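Local coordinates for 3-hydroxyacyl-thioester dehydratase X (PDB 4OOB), which hydrates trans-2-enoyl-CoA and catalyses the reverse dehydration of (3R)-3-hydroxyacyl-CoA, with a broad chain-length range and a preference for C8 to C12 substrates, at residues 36-41 / 208-213; 152-157 / 197-202; 160-165 / 174-179. One frame throughout, in Å; residues are numbered along the deposited sequence.

Contact 1 of 3, residues 36-41 / 208-213; sequences GNQVPL and FPDAVR
Leu41 meets Val212 and Phe208 through its two methyl branches, and this small apolar cluster forms most of the contact. Leu41 CD1 lies 3.8 Å from Val212 CG1, while Leu41 CD2 is only slightly farther from the same atom, at 4.0 Å, so the valine methyl faces the fork of the leucine. Leu41 CD2 also reaches Phe208 CE2 at 4.2 Å, coming obliquely to the ring, with the two side chains crossing at about a right angle. With CG anti to the backbone N (chi1 174°), Leu41 sends its fork across to residues 208-213; Val212 answers with CG1, placed between its own N and carbonyl carbon by a chi1 of 69°. At the exposed margin, Gln38 OE1 and Asp210 OD1, both acceptor oxygens, come no nearer than 4.5 Å. No hydrogen bond joins the two segments; what holds them together is apolar packing. Around these residues, Trp119 NE1 hydrogen-bonds to Leu41 O and Gln77 NE2 to Asp210 O, which would fix the backbone on both sides, and Trp239 meets Phe208 edge-to-face. The loop 36-41 connects helix 21-31 to helix 43-57, and Leu41 rests on Ile75 and Gln77 of strand 69-77. Val212 begins strand 212-218, which lies in the antiparallel sheet between strands 69-77 and 251-259, its side chain touching Val257 of the latter.

Contact 2 of 3, residues 152-157 / 197-202; sequences AVLRIT and AAAVLA
An edge strand of the hotdog sheet packs here against helix 193-199 and the residues following it, with Leu154 as the side chain that bridges them. One branch of the leucine does the touching: Leu154 CD2 is 3.9 Å from Ala199 CB and 4.0 Å from Val200 CG1. Since Ala199 CB and Val200 CG1 are 5.2 Å from each other, the leucine methyl sits against two neighbouring positions rather than on a single one. Leu154 and Val200 cross at about a right angle, and the valine turns CG1 to the leucine with this methyl anti to its carbonyl carbon (chi1 -63°). The nearest backbone pair, Leu154 and Ala199, keeps its CA atoms 7.9 Å apart, a spacing bridged by the leucine side chain and the Ala199 methyl; no hydrogen bond crosses. This is the hotdog signature, an antiparallel sheet wrapped about a helix, and strand 152-156 is the outermost strand on its side within the chain, with Leu154 backbone-hydrogen-bonded to Ala228 of strand 226-234. Val200 itself also packs on Leu230 of that strand and on Tyr214 of strand 212-218. A type I turn runs from Ala199 to Ala202; Leu201 N bonds to Ala198 O at 3.0 Å, whereas the Ala202 N to Ala199 O bond is weak at 3.4 Å.

Contact 3 of 3, residues 160-165 / 174-179; sequences KIRRYA and IHTNPI
Arg162 of helix 158-167 lies against Thr176, next to His175 in a sequence, Asp-His-Asn-Pro-Ile-His and onward, that matches the hydratase 2 motif of MaoC-like hydratases, which in relatives carries active-site residues. From CB the arginine chain turns to CG, which is anti to the carbonyl carbon (chi1 -70°); Arg162 CG rests 4.0 Å from Thr176 CG2 and 4.1 Å from Thr176 CB. Beyond CD the chain bends at chi3 (-69°), carrying NE and CZ round so that Arg162 NH1 meets a water at 2.6 Å, a weak bond by its geometry. That water donates to Thr176 O at 2.9 Å, making a tenuous water bridge from Arg162 NH1 to the backbone of 174-179. One residue earlier on each segment, Ile161 CG2 lies 3.5 Å from His175 O and 3.7 Å from His175 CB, the side chains meeting obliquely. The His175 ring has Ile174 CG1 over its centre and stacks with His192, whose ring also meets Tyr164 edge-to-face. At the start of helix 178-183, Asn177 is the N-cap: Asn177 OD1 takes Ile179 N at 3.1 Å, the donor lying 36° out of the carbonyl plane.

Overall arrangement
From the N terminus, the loop between helix 21-31 and helix 43-57 supplies the first half of contact 1, whose partner arrives only at residues 208-213, closing a loop of 166 residues. Contact 2 is nested within it, joining strand 152-156 to the end of helix 193-199, and contact 3 lies inside contact 2, bringing the residues before helix 178-183 back to helix 158-167. None of the three cross. Neighbours touch: Leu201 CD2 packs on Phe208 CZ between contacts 2 and 1, and Ile156 CG2 on Ile161 CG1 between contacts 2 and 3. Contacts 1 and 3, on opposite sides of the chain's centre, do not meet; their nearest atoms are about 10 Å apart.

Contact 1 of 3, residues 36-41 / 208-213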
ATOM      1  N   GLY A  36       3.224   8.864  16.882  1.00 22.34           N
ATOM      2  CA  GLY A  36       4.067   8.695  18.047  1.00 24.94           C
ATOM      3  C   GLY A  36       5.561   8.588  17.746  1.00 27.58           C
ATOM      4  O   GLY A  36       6.048   8.999  16.657  1.00 28.89           O
ATOM      5  N   ASN A  37       6.314   8.060  18.714  1.00 30.07           N
ATOM      6  CA  ASN A  37       7.781   7.889  18.527  1.00 31.55           C
ATOM      7  C   ASN A  37       8.132   6.946  17.393  1.00 28.04           C
ATOM      8  O   ASN A  37       9.139   7.192  16.732  1.00 25.23           O
ATOM      9  CB  ASN A  37       8.516   7.412  19.813  1.00 34.32           C
ATOM     10  CG  ASN A  37       8.327   8.362  20.979  1.00 37.79           C
ATOM     11  OD1 ASN A  37       8.271   9.603  20.831  1.00 37.02           O
ATOM     12  ND2 ASN A  37       8.187   7.782  22.157  1.00 41.77           N
ATOM     13  N   GLN A  38       7.334   5.873  17.197  1.00 26.94           N
ATOM     14  CA  GLN A  38       7.548   4.926  16.066  1.00 26.52           C
ATOM     15  C   GLN A  38       6.707   5.314  14.861  1.00 24.58           C
ATOM     16  O   GLN A  38       5.522   5.574  14.983  1.00 23.49           O
ATOM     17  CB  GLN A  38       7.120   3.483  16.310  1.00 28.78           C
ATOM     18  CG  GLN A  38       6.966   2.944  17.699  1.00 32.89           C
ATOM     19  CD  GLN A  38       8.243   2.423  18.212  1.00 34.79           C
ATOM     20  OE1 GLN A  38       8.317   1.332  18.786  1.00 38.61           O
ATOM     21  NE2 GLN A  38       9.277   3.196  18.006  1.00 37.18           N
ATOM     22  N   VAL A  39       7.282   5.261  13.666  1.00 23.05           N
ATOM     23  CA  VAL A  39       6.454   5.428  12.476  1.00 20.45           C
ATOM     24  C   VAL A  39       5.485   4.258  12.411  1.00 19.22           C
ATOM     25  O   VAL A  39       5.824   3.145  12.827  1.00 18.15           O
ATOM     26  CB  VAL A  39       7.275   5.504  11.175  1.00 20.26           C
ATOM     27  CG1 VAL A  39       8.256   6.678  11.257  1.00 20.12           C
ATOM     28  CG2 VAL A  39       7.987   4.195  10.898  1.00 20.04           C
ATOM     29  N   PRO A  40       4.282   4.514  11.890  1.00 17.46           N
ATOM     30  CA  PRO A  40       3.355   3.436  11.588  1.00 16.70           C
ATOM     31  C   PRO A  40       3.943   2.368  10.666  1.00 16.08           C
ATOM     32  O   PRO A  40       4.708   2.657   9.777  1.00 15.61           O
ATOM     33  CB  PRO A  40       2.219   4.151  10.856  1.00 16.98           C
ATOM     34  CG  PRO A  40       2.334   5.599  11.256  1.00 17.00           C
ATOM     35  CD  PRO A  40       3.809   5.815  11.393  1.00 17.04           C
ATOM     36  N   LEU A  41       3.526   1.131  10.879  1.00 16.07           N
ATOM     37  CA  LEU A  41       4.074  -0.029  10.166  1.00 15.45           C
ATOM     38  C   LEU A  41       4.154   0.167   8.663  1.00 14.54           C
ATOM     39  O   LEU A  41       5.130  -0.212   8.068  1.00 14.35           O
ATOM     40  CB  LEU A  41       3.226  -1.267  10.511  1.00 14.79           C
ATOM     41  CG  LEU A  41       3.528  -2.556   9.773  1.00 14.83           C
ATOM     42  CD1 LEU A  41       4.918  -3.101  10.077  1.00 14.68           C
ATOM     43  CD2 LEU A  41       2.449  -3.602  10.082  1.00 14.75           C
ATOM     44  N   PHE A 208       0.029  -4.556  18.079  1.00 26.91           N
ATOM     45  CA  PHE A 208       1.042  -5.275  17.259  1.00 26.44           C
ATOM     46  C   PHE A 208       2.323  -5.477  18.036  1.00 25.39           C
ATOM     47  O   PHE A 208       2.722  -4.593  18.784  1.00 24.08           O
ATOM     48  CB  PHE A 208       1.391  -4.523  15.958  1.00 25.80           C
ATOM     49  CG  PHE A 208       0.250  -4.444  14.969  1.00 26.01           C
ATOM     50  CD1 PHE A 208      -0.940  -5.141  15.179  1.00 25.76           C
ATOM     51  CD2 PHE A 208       0.374  -3.683  13.824  1.00 25.70           C
ATOM     52  CE1 PHE A 208      -1.962  -5.066  14.279  1.00 24.68           C
ATOM     53  CE2 PHE A 208      -0.651  -3.612  12.913  1.00 24.79           C
ATOM     54  CZ  PHE A 208      -1.811  -4.302  13.143  1.00 25.07           C
ATOM     55  N   PRO A 209       2.977  -6.637  17.858  1.00 25.78           N
ATOM     56  CA  PRO A 209       4.335  -6.709  18.364  1.00 26.25           C
ATOM     57  C   PRO A 209       5.264  -5.907  17.468  1.00 27.44           C
ATOM     58  O   PRO A 209       4.870  -5.498  16.364  1.00 30.29           O
ATOM     59  CB  PRO A 209       4.659  -8.196  18.331  1.00 25.55           C
ATOM     60  CG  PRO A 209       3.729  -8.775  17.372  1.00 26.06           C
ATOM     61  CD  PRO A 209       2.502  -7.931  17.356  1.00 25.84           C
ATOM     62  N   ASP A 210       6.488  -5.706  17.944  1.00 27.85           N
ATOM     63  CA  ASP A 210       7.493  -4.891  17.279  1.00 26.98           C
ATOM     64  C   ASP A 210       8.078  -5.591  16.059  1.00 25.19           C
ATOM     65  O   ASP A 210       8.519  -4.952  15.126  1.00 28.45           O
ATOM     66  CB  ASP A 210       8.637  -4.586  18.269  1.00 29.89           C
ATOM     67  CG  ASP A 210       8.305  -3.462  19.246  1.00 30.31           C
ATOM     68  OD1 ASP A 210       7.157  -2.968  19.274  1.00 32.28           O
ATOM     69  OD2 ASP A 210       9.222  -3.048  19.958  1.00 32.90           O
ATOM     70  N   ALA A 211       8.130  -6.904  16.087  1.00 23.61           N
ATOM     71  CA  ALA A 211       8.536  -7.675  14.937  1.00 22.89           C
ATOM     72  C   ALA A 211       7.257  -8.247  14.331  1.00 20.82           C
ATOM     73  O   ALA A 211       6.604  -9.066  14.953  1.00 19.96           O
ATOM     74  CB  ALA A 211       9.495  -8.797  15.357  1.00 23.44           C
ATOM     75  N   VAL A 212       6.892  -7.820  13.127  1.00 19.76           N
ATOM     76  CA  VAL A 212       5.605  -8.244  12.562  1.00 19.97           C
ATOM     77  C   VAL A 212       5.617  -8.265  11.043  1.00 19.12           C
ATOM     78  O   VAL A 212       6.335  -7.481  10.406  1.00 18.44           O
ATOM     79  CB  VAL A 212       4.443  -7.344  13.137  1.00 20.08           C
ATOM     80  CG1 VAL A 212       4.497  -5.924  12.635  1.00 19.49           C
ATOM     81  CG2 VAL A 212       3.075  -7.916  12.853  1.00 21.16           C
ATOM     82  N   ARG A 213       4.821  -9.165  10.468  1.00 19.08           N
ATOM     83  CA  ARG A 213       4.662  -9.282   9.001  1.00 19.55           C
ATOM     84  C   ARG A 213       3.213  -8.916   8.634  1.00 18.61           C
ATOM     85  O   ARG A 213       2.243  -9.352   9.289  1.00 19.00           O
ATOM     86  CB  ARG A 213       5.031 -10.718   8.480  1.00 22.19           C
ATOM     87  CG  ARG A 213       4.967 -10.896   6.934  1.00 23.16           C
ATOM     88  CD  ARG A 213       5.338 -12.295   6.392  1.00 22.80           C
TER

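Contact 2 of 3, residues 152-157 / 197-202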
ATOM      1  N   ALA A 152     -15.774  -2.472  11.760  1.00 20.30           N
ATOM      2  CA  ALA A 152     -15.690  -1.047  11.517  1.00 19.54           C
ATOM      3  C   ALA A 152     -16.056  -0.777  10.083  1.00 18.66           C
ATOM      4  O   ALA A 152     -16.166  -1.697   9.251  1.00 19.76           O
ATOM      5  CB  ALA A 152     -14.304  -0.529  11.802  1.00 19.31           C
ATOM      6  N   VAL A 153     -16.329   0.481   9.832  1.00 17.81           N
ATOM      7  CA  VAL A 153     -16.706   0.954   8.518  1.00 17.11           C
ATOM      8  C   VAL A 153     -15.794   2.090   8.108  1.00 17.07           C
ATOM      9  O   VAL A 153     -15.702   3.111   8.779  1.00 16.56           O
ATOM     10  CB  VAL A 153     -18.140   1.458   8.517  1.00 16.76           C
ATOM     11  CG1 VAL A 153     -18.498   2.006   7.143  1.00 16.45           C
ATOM     12  CG2 VAL A 153     -19.094   0.345   8.955  1.00 17.07           C
ATOM     13  N   LEU A 154     -15.102   1.888   6.999  1.00 17.95           N
ATOM     14  CA  LEU A 154     -14.264   2.930   6.390  1.00 17.84           C
ATOM     15  C   LEU A 154     -15.104   3.734   5.426  1.00 18.15           C
ATOM     16  O   LEU A 154     -15.778   3.129   4.597  1.00 19.14           O
ATOM     17  CB  LEU A 154     -13.113   2.247   5.641  1.00 17.50           C
ATOM     18  CG  LEU A 154     -11.816   2.207   6.422  1.00 17.68           C
ATOM     19  CD1 LEU A 154     -11.994   1.860   7.872  1.00 17.62           C
ATOM     20  CD2 LEU A 154     -10.837   1.262   5.792  1.00 17.98           C
ATOM     21  N   ARG A 155     -15.087   5.061   5.532  1.00 18.58           N
ATOM     22  CA  ARG A 155     -15.710   5.940   4.529  1.00 19.19           C
ATOM     23  C   ARG A 155     -14.646   6.809   3.879  1.00 17.80           C
ATOM     24  O   ARG A 155     -13.949   7.552   4.538  1.00 16.65           O
ATOM     25  CB  ARG A 155     -16.795   6.900   5.087  1.00 21.08           C
ATOM     26  CG  ARG A 155     -17.768   7.286   3.922  1.00 22.67           C
ATOM     27  CD  ARG A 155     -18.044   8.734   3.880  1.00 23.19           C
ATOM     28  NE  ARG A 155     -18.662   9.340   2.683  1.00 25.37           N
ATOM     29  CZ  ARG A 155     -19.361   8.762   1.687  1.00 27.15           C
ATOM     30  NH1 ARG A 155     -19.620   7.467   1.578  1.00 27.52           N
ATOM     31  NH2 ARG A 155     -19.822   9.541   0.732  1.00 28.27           N
ATOM     32  N   ILE A 156     -14.585   6.762   2.565  1.00 17.92           N
ATOM     33  CA  ILE A 156     -13.428   7.263   1.869  1.00 18.05           C
ATOM     34  C   ILE A 156     -13.912   8.154   0.750  1.00 18.71           C
ATOM     35  O   ILE A 156     -14.564   7.684  -0.152  1.00 19.26           O
ATOM     36  CB  ILE A 156     -12.593   6.110   1.319  1.00 17.27           C
ATOM     37  CG1 ILE A 156     -12.335   5.091   2.404  1.00 16.45           C
ATOM     38  CG2 ILE A 156     -11.239   6.614   0.781  1.00 17.54           C
ATOM     39  CD1 ILE A 156     -11.560   3.920   1.855  1.00 16.32           C
ATOM     40  N   THR A 157     -13.593   9.438   0.852  1.00 20.00           N
ATOM     41  CA  THR A 157     -14.001  10.460  -0.101  1.00 21.54           C
ATOM     42  C   THR A 157     -12.874  10.781  -1.115  1.00 20.58           C
ATOM     43  O   THR A 157     -11.672  10.588  -0.832  1.00 20.36           O
ATOM     44  CB  THR A 157     -14.334  11.772   0.637  1.00 23.47           C
ATOM     45  OG1 THR A 157     -13.141  12.276   1.251  1.00 25.08           O
ATOM     46  CG2 THR A 157     -15.349  11.548   1.771  1.00 25.11           C
ATOM     47  N   ALA A 197      -4.565   0.007   2.944  1.00 14.47           N
ATOM     48  CA  ALA A 197      -3.764  -0.930   3.733  1.00 13.95           C
ATOM     49  C   ALA A 197      -3.382  -0.301   5.041  1.00 13.42           C
ATOM     50  O   ALA A 197      -3.232  -1.013   6.025  1.00 13.03           O
ATOM     51  CB  ALA A 197      -2.527  -1.370   3.012  1.00 13.47           C
ATOM     52  N   ALA A 198      -3.194   1.021   5.041  1.00 12.59           N
ATOM     53  CA  ALA A 198      -2.853   1.696   6.248  1.00 12.55           C
ATOM     54  C   ALA A 198      -4.124   1.864   7.078  1.00 13.07           C
ATOM     55  O   ALA A 198      -4.118   1.492   8.244  1.00 13.01           O
ATOM     56  CB  ALA A 198      -2.226   3.035   5.969  1.00 12.78           C
ATOM     57  N   ALA A 199      -5.204   2.385   6.470  1.00 13.03           N
ATOM     58  CA  ALA A 199      -6.452   2.724   7.219  1.00 13.31           C
ATOM     59  C   ALA A 199      -7.040   1.545   8.039  1.00 13.78           C
ATOM     60  O   ALA A 199      -7.541   1.734   9.136  1.00 14.29           O
ATOM     61  CB  ALA A 199      -7.478   3.263   6.260  1.00 13.04           C
ATOM     62  N   VAL A 200      -6.918   0.317   7.528  1.00 14.23           N
ATOM     63  CA  VAL A 200      -7.450  -0.890   8.237  1.00 14.22           C
ATOM     64  C   VAL A 200      -6.729  -1.250   9.555  1.00 14.51           C
ATOM     65  O   VAL A 200      -7.230  -2.049  10.349  1.00 14.09           O
ATOM     66  CB  VAL A 200      -7.491  -2.133   7.325  1.00 13.62           C
ATOM     67  CG1 VAL A 200      -8.432  -1.892   6.160  1.00 13.29           C
ATOM     68  CG2 VAL A 200      -6.108  -2.554   6.884  1.00 13.60           C
ATOM     69  N   LEU A 201      -5.567  -0.619   9.806  1.00 14.87           N
ATOM     70  CA  LEU A 201      -4.754  -0.943  10.967  1.00 15.16           C
ATOM     71  C   LEU A 201      -5.174  -0.137  12.191  1.00 16.18           C
ATOM     72  O   LEU A 201      -4.671  -0.355  13.248  1.00 17.83           O
ATOM     73  CB  LEU A 201      -3.258  -0.732  10.645  1.00 14.62           C
ATOM     74  CG  LEU A 201      -2.677  -1.507   9.449  1.00 14.28           C
ATOM     75  CD1 LEU A 201      -1.183  -1.283   9.280  1.00 13.96           C
ATOM     76  CD2 LEU A 201      -2.967  -3.013   9.606  1.00 14.32           C
ATOM     77  N   ALA A 202      -6.125   0.770  12.063  1.00 17.96           N
ATOM     78  CA  ALA A 202      -6.441   1.720  13.133  1.00 19.61           C
ATOM     79  C   ALA A 202      -6.884   1.009  14.384  1.00 22.62           C
ATOM     80  O   ALA A 202      -7.661   0.042  14.316  1.00 22.16           O
ATOM     81  CB  ALA A 202      -7.527   2.679  12.685  1.00 19.18           C
TER

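Contact 3 of 3, residues 160-165 / 174-179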
ATOM      1  N   LYS A 160     -10.378  13.024   0.906  1.00 18.83           N
ATOM      2  CA  LYS A 160      -9.408  12.256   1.729  1.00 18.48           C
ATOM      3  C   LYS A 160      -8.233  11.683   0.854  1.00 17.71           C
ATOM      4  O   LYS A 160      -7.042  11.729   1.259  1.00 18.02           O
ATOM      5  CB  LYS A 160     -10.136  11.140   2.427  1.00 18.59           C
ATOM      6  CG  LYS A 160      -9.266  10.149   3.190  1.00 19.00           C
ATOM      7  CD  LYS A 160      -8.617  10.795   4.400  1.00 19.58           C
ATOM      8  CE  LYS A 160      -9.581  11.459   5.387  1.00 19.94           C
ATOM      9  NZ  LYS A 160     -10.639  10.508   5.807  1.00 19.97           N
ATOM     10  N   ILE A 161      -8.561  11.243  -0.355  1.00 16.97           N
ATOM     11  CA  ILE A 161      -7.574  10.608  -1.244  1.00 16.06           C
ATOM     12  C   ILE A 161      -6.721  11.652  -2.001  1.00 16.57           C
ATOM     13  O   ILE A 161      -5.550  11.368  -2.289  1.00 15.71           O
ATOM     14  CB  ILE A 161      -8.246   9.554  -2.172  1.00 15.39           C
ATOM     15  CG1 ILE A 161      -8.805   8.424  -1.329  1.00 15.19           C
ATOM     16  CG2 ILE A 161      -7.303   9.002  -3.279  1.00 15.05           C
ATOM     17  CD1 ILE A 161      -7.771   7.611  -0.567  1.00 15.22           C
ATOM     18  N   ARG A 162      -7.263  12.843  -2.299  1.00 18.12           N
ATOM     19  CA  ARG A 162      -6.396  13.991  -2.694  1.00 19.16           C
ATOM     20  C   ARG A 162      -5.440  14.283  -1.532  1.00 19.37           C
ATOM     21  O   ARG A 162      -4.258  14.455  -1.750  1.00 18.30           O
ATOM     22  CB  ARG A 162      -7.168  15.283  -3.121  1.00 20.36           C
ATOM     23  CG  ARG A 162      -7.916  15.189  -4.454  1.00 21.80           C
ATOM     24  CD  ARG A 162      -8.549  16.505  -4.967  1.00 23.26           C
ATOM     25  NE  ARG A 162      -9.675  16.910  -4.107  1.00 25.55           N
ATOM     26  CZ  ARG A 162     -10.943  16.526  -4.233  1.00 25.84           C
ATOM     27  NH1 ARG A 162     -11.341  15.739  -5.232  1.00 28.51           N
ATOM     28  NH2 ARG A 162     -11.838  16.966  -3.385  1.00 25.47           N
ATOM     29  N   ARG A 163      -5.922  14.281  -0.289  1.00 20.49           N
ATOM     30  CA  ARG A 163      -4.995  14.537   0.837  1.00 22.16           C
ATOM     31  C   ARG A 163      -3.930  13.446   0.991  1.00 19.23           C
ATOM     32  O   ARG A 163      -2.767  13.753   1.260  1.00 17.70           O
ATOM     33  CB  ARG A 163      -5.713  14.721   2.190  1.00 25.25           C
ATOM     34  CG  ARG A 163      -6.137  16.132   2.513  1.00 29.49           C
ATOM     35  CD  ARG A 163      -6.113  16.344   4.036  1.00 32.42           C
ATOM     36  NE  ARG A 163      -7.190  15.595   4.644  1.00 32.09           N
ATOM     37  CZ  ARG A 163      -7.180  15.000   5.844  1.00 33.04           C
ATOM     38  NH1 ARG A 163      -6.125  15.002   6.657  1.00 32.18           N
ATOM     39  NH2 ARG A 163      -8.279  14.371   6.229  1.00 30.68           N
ATOM     40  N   TYR A 164      -4.352  12.186   0.871  1.00 18.15           N
ATOM     41  CA  TYR A 164      -3.425  11.041   0.933  1.00 16.92           C
ATOM     42  C   TYR A 164      -2.325  11.145  -0.147  1.00 17.55           C
ATOM     43  O   TYR A 164      -1.157  10.827   0.087  1.00 16.82           O
ATOM     44  CB  TYR A 164      -4.171   9.693   0.795  1.00 16.75           C
ATOM     45  CG  TYR A 164      -3.178   8.571   0.925  1.00 15.92           C
ATOM     46  CD1 TYR A 164      -2.568   8.289   2.145  1.00 15.64           C
ATOM     47  CD2 TYR A 164      -2.738   7.887  -0.192  1.00 14.84           C
ATOM     48  CE1 TYR A 164      -1.580   7.300   2.234  1.00 15.25           C
ATOM     49  CE2 TYR A 164      -1.750   6.926  -0.107  1.00 13.95           C
ATOM     50  CZ  TYR A 164      -1.177   6.609   1.083  1.00 14.21           C
ATOM     51  OH  TYR A 164      -0.175   5.599   1.134  1.00 13.57           O
ATOM     52  N   ALA A 165      -2.686  11.626  -1.335  1.00 17.90           N
ATOM     53  CA  ALA A 165      -1.686  11.759  -2.407  1.00 17.77           C
ATOM     54  C   ALA A 165      -0.541  12.658  -1.988  1.00 18.65           C
ATOM     55  O   ALA A 165       0.632  12.294  -2.170  1.00 17.82           O
ATOM     56  CB  ALA A 165      -2.336  12.287  -3.673  1.00 16.96           C
ATOM     57  N   ILE A 174      -4.964   8.649 -11.406  1.00 12.54           N
ATOM     58  CA  ILE A 174      -6.206   7.844 -11.417  1.00 12.38           C
ATOM     59  C   ILE A 174      -6.909   7.888 -10.056  1.00 12.37           C
ATOM     60  O   ILE A 174      -8.049   7.521  -9.968  1.00 12.35           O
ATOM     61  CB  ILE A 174      -6.007   6.372 -11.762  1.00 12.39           C
ATOM     62  CG1 ILE A 174      -5.223   5.700 -10.600  1.00 12.17           C
ATOM     63  CG2 ILE A 174      -5.301   6.182 -13.109  1.00 12.39           C
ATOM     64  CD1 ILE A 174      -4.875   4.263 -10.851  1.00 12.08           C
ATOM     65  N   HIS A 175      -6.228   8.304  -8.996  1.00 13.28           N
ATOM     66  CA  HIS A 175      -6.856   8.510  -7.658  1.00 13.95           C
ATOM     67  C   HIS A 175      -7.452   9.897  -7.448  1.00 14.85           C
ATOM     68  O   HIS A 175      -8.204  10.087  -6.511  1.00 15.67           O
ATOM     69  CB  HIS A 175      -5.812   8.283  -6.575  1.00 14.10           C
ATOM     70  CG  HIS A 175      -5.088   7.009  -6.747  1.00 14.59           C
ATOM     71  ND1 HIS A 175      -3.725   6.947  -6.965  1.00 15.68           N
ATOM     72  CD2 HIS A 175      -5.545   5.744  -6.823  1.00 14.03           C
ATOM     73  CE1 HIS A 175      -3.373   5.693  -7.129  1.00 14.57           C
ATOM     74  NE2 HIS A 175      -4.459   4.948  -7.048  1.00 14.79           N
ATOM     75  N   THR A 176      -7.131  10.866  -8.325  1.00 15.88           N
ATOM     76  CA  THR A 176      -7.552  12.272  -8.128  1.00 16.33           C
ATOM     77  C   THR A 176      -8.255  12.952  -9.319  1.00 17.23           C
ATOM     78  O   THR A 176      -9.020  13.888  -9.105  1.00 17.75           O
ATOM     79  CB  THR A 176      -6.363  13.148  -7.688  1.00 15.66           C
ATOM     80  OG1 THR A 176      -5.396  13.176  -8.726  1.00 15.59           O
ATOM     81  CG2 THR A 176      -5.703  12.541  -6.470  1.00 15.40           C
ATOM     82  N   ASN A 177      -8.025  12.494 -10.543  1.00 17.38           N
ATOM     83  CA  ASN A 177      -8.644  13.097 -11.709  1.00 18.71           C
ATOM     84  C   ASN A 177      -9.450  12.091 -12.513  1.00 18.63           C
ATOM     85  O   ASN A 177      -8.889  11.140 -13.043  1.00 19.78           O
ATOM     86  CB  ASN A 177      -7.580  13.742 -12.588  1.00 19.90           C
ATOM     87  CG  ASN A 177      -8.169  14.582 -13.705  1.00 21.42           C
ATOM     88  OD1 ASN A 177      -9.284  14.378 -14.159  1.00 26.53           O
ATOM     89  ND2 ASN A 177      -7.422  15.505 -14.152  1.00 21.44           N
ATOM     90  N   PRO A 178     -10.772  12.320 -12.639  1.00 18.97           N
ATOM     91  CA  PRO A 178     -11.617  11.301 -13.254  1.00 18.97           C
ATOM     92  C   PRO A 178     -11.265  10.967 -14.675  1.00 18.50           C
ATOM     93  O   PRO A 178     -11.474   9.858 -15.061  1.00 18.18           O
ATOM     94  CB  PRO A 178     -13.022  11.895 -13.193  1.00 20.04           C
ATOM     95  CG  PRO A 178     -12.966  12.992 -12.154  1.00 20.18           C
ATOM     96  CD  PRO A 178     -11.546  13.438 -12.054  1.00 19.19           C
ATOM     97  N   ILE A 179     -10.731  11.923 -15.423  1.00 18.69           N
ATOM     98  CA  ILE A 179     -10.338  11.711 -16.797  1.00 19.55           C
ATOM     99  C   ILE A 179      -9.219  10.652 -16.802  1.00 18.68           C
ATOM    100  O   ILE A 179      -9.370   9.612 -17.424  1.00 17.34           O
ATOM    101  CB  ILE A 179      -9.938  13.048 -17.493  1.00 21.04           C
ATOM    102  CG1 ILE A 179     -11.162  13.983 -17.625  1.00 22.98           C
ATOM    103  CG2 ILE A 179      -9.366  12.788 -18.863  1.00 21.17           C
ATOM    104  CD1 ILE A 179     -10.835  15.441 -17.958  1.00 24.48           C
TER
HETATM  105  O   HOH W   1     -10.641  13.768  -6.728  1.00 12.38           O